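PDB 5KQA: glutaredoxin-glutathione complex from Polygonaceae, which binds glutathione and probably uses it to reduce disulfides and glutathione mixed disulfides, as other glutaredoxins of the thioredoxin fold do. Local coordinates for residues R52-F57 and A62-I67. Numbering follows the deposited sequence.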
# COMPACT_ATOMS: atom_id res chain seq x y z
N ARG A 52 -11.68 2.57 4.17
CA ARG A 52 -11.37 3.56 5.20
C ARG A 52 -10.10 4.34 4.91
O ARG A 52 -10.08 5.58 5.02
CB ARG A 52 -11.24 2.89 6.58
CG ARG A 52 -12.56 2.52 7.24
CD ARG A 52 -12.71 3.21 8.59
NE ARG A 52 -11.90 2.57 9.61
CZ ARG A 52 -11.20 3.22 10.54
NH1 ARG A 52 -10.50 2.53 11.43
NH2 ARG A 52 -11.21 4.54 10.59
N VAL A 53 -9.02 3.64 4.54
CA VAL A 53 -7.74 4.32 4.36
C VAL A 53 -7.79 5.19 3.12
O VAL A 53 -7.22 6.28 3.10
CB VAL A 53 -6.52 3.35 4.27
CG1 VAL A 53 -6.41 2.50 5.53
CG2 VAL A 53 -6.57 2.48 3.03
N LYS A 54 -8.49 4.72 2.09
CA LYS A 54 -8.65 5.51 0.87
C LYS A 54 -9.43 6.80 1.15
O LYS A 54 -9.09 7.87 0.66
CB LYS A 54 -9.37 4.71 -0.22
CG LYS A 54 -8.58 3.57 -0.82
CD LYS A 54 -9.50 2.67 -1.64
CE LYS A 54 -8.85 1.37 -2.01
NZ LYS A 54 -9.79 0.44 -2.72
N LYS A 55 -10.50 6.67 1.93
CA LYS A 55 -11.30 7.83 2.31
C LYS A 55 -10.47 8.86 3.08
O LYS A 55 -10.57 10.07 2.84
CB LYS A 55 -12.51 7.38 3.14
CG LYS A 55 -13.57 8.43 3.36
CD LYS A 55 -14.83 7.78 3.94
CE LYS A 55 -15.99 8.77 4.06
NZ LYS A 55 -15.72 9.83 5.08
N LEU A 56 -9.64 8.39 4.02
CA LEU A 56 -8.73 9.28 4.75
C LEU A 56 -7.79 10.02 3.80
O LEU A 56 -7.66 11.24 3.89
CB LEU A 56 -7.90 8.48 5.76
CG LEU A 56 -6.84 9.31 6.51
CD1 LEU A 56 -7.48 10.17 7.59
CD2 LEU A 56 -5.74 8.46 7.10
N PHE A 57 -7.13 9.29 2.91
CA PHE A 57 -6.22 9.90 1.95
C PHE A 57 -6.95 10.88 1.04
O PHE A 57 -6.41 11.93 0.70
CB PHE A 57 -5.51 8.84 1.12
CG PHE A 57 -4.51 8.04 1.89
CD1 PHE A 57 -3.69 8.66 2.82
CD2 PHE A 57 -4.41 6.68 1.71
CE1 PHE A 57 -2.77 7.94 3.55
CE2 PHE A 57 -3.49 5.94 2.45
CZ PHE A 57 -2.67 6.58 3.36
N ALA A 62 -4.37 13.74 -0.59
CA ALA A 62 -3.20 12.98 -1.02
C ALA A 62 -3.54 12.10 -2.22
O ALA A 62 -4.59 11.46 -2.24
CB ALA A 62 -2.66 12.14 0.14
N ARG A 63 -2.67 12.05 -3.21
CA ARG A 63 -2.92 11.15 -4.32
C ARG A 63 -2.21 9.82 -4.10
O ARG A 63 -1.05 9.78 -3.68
CB ARG A 63 -2.52 11.78 -5.66
CG ARG A 63 -1.05 11.78 -5.97
CD ARG A 63 -0.84 12.30 -7.39
NE ARG A 63 -1.60 13.53 -7.61
CZ ARG A 63 -1.97 13.97 -8.81
NH1 ARG A 63 -1.65 13.29 -9.91
NH2 ARG A 63 -2.66 15.10 -8.91
N TYR A 64 -2.92 8.74 -4.37
CA TYR A 64 -2.39 7.42 -4.17
C TYR A 64 -2.69 6.54 -5.37
O TYR A 64 -3.63 6.79 -6.13
CB TYR A 64 -2.98 6.79 -2.91
CG TYR A 64 -4.48 6.82 -2.88
CD1 TYR A 64 -5.15 7.90 -2.33
CD2 TYR A 64 -5.23 5.78 -3.42
CE1 TYR A 64 -6.53 7.95 -2.31
CE2 TYR A 64 -6.61 5.83 -3.40
CZ TYR A 64 -7.25 6.91 -2.83
OH TYR A 64 -8.63 6.98 -2.80
N GLN A 65 -1.85 5.53 -5.55
CA GLN A 65 -2.12 4.46 -6.49
C GLN A 65 -2.75 3.31 -5.72
O GLN A 65 -2.14 2.75 -4.80
CB GLN A 65 -0.84 4.01 -7.19
CG GLN A 65 -1.04 2.85 -8.14
CD GLN A 65 -1.86 3.25 -9.32
OE1 GLN A 65 -1.44 4.10 -10.10
NE2 GLN A 65 -3.06 2.67 -9.46
N THR A 66 -3.98 2.97 -6.09
CA THR A 66 -4.62 1.76 -5.58
C THR A 66 -4.30 0.58 -6.49
O THR A 66 -4.35 0.69 -7.72
CB THR A 66 -6.14 1.91 -5.51
OG1 THR A 66 -6.47 2.95 -4.59
CG2 THR A 66 -6.78 0.62 -5.05
N ILE A 67 -4.00 -0.56 -5.87
CA ILE A 67 -3.80 -1.79 -6.61
C ILE A 67 -4.68 -2.85 -5.98
O ILE A 67 -4.44 -3.29 -4.86
CB ILE A 67 -2.31 -2.24 -6.60
CG1 ILE A 67 -1.41 -1.18 -7.25
CG2 ILE A 67 -2.16 -3.57 -7.33
CD1 ILE A 67 -1.56 -1.08 -8.79
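Tyr64 reaches from segment 62-67 to the flank of helix 48-60, where its ring meets Phe57 at one point and Lys54 at another. Ring atom CD1 of Tyr64 lies 3.6 Å from CB of Phe57, while the two aromatic rings stay oblique, centroids 6.0 Å apart and planes at 45°. Farther out, the hydroxyl OH of Tyr64 sits 3.5 Å from CB of Lys54. The tyrosine CG stands between the backbone N and the carbonyl carbon (chi1 53°), which turns the ring toward helix 48-60, with CD1 against Phe57 and OH against Lys54. The extended Lys54 chain crosses Tyr64 at roughly a right angle, then runs on to Thr66, whose CG2 is 3.8 Å from CE of Lys54.

One hydrogen bond joins the segments directly: Ala62 N, just beyond helix 48-60, donates to Phe57 O in its last turn over 3.0 Å, fairly straight at 159°.

Outside the two segments, Lys54 NZ forms a salt bridge with Glu68 and a hydrogen bond with Ser43, and Tyr64 OH hydrogen-bonds Asp58. Phe57 continues inward onto Leu39 and Val41 of the neighbouring parallel strand.

This is the helix-to-strand return of the beta-alpha-beta unit in the thioredoxin fold: aliphatic and aromatic carbon packs the helix against the run leading into edge strand 65-68 and against Thr66 within it, while the lysine ammonium, held by Glu68 and Ser43, ties that helix to both parallel strands.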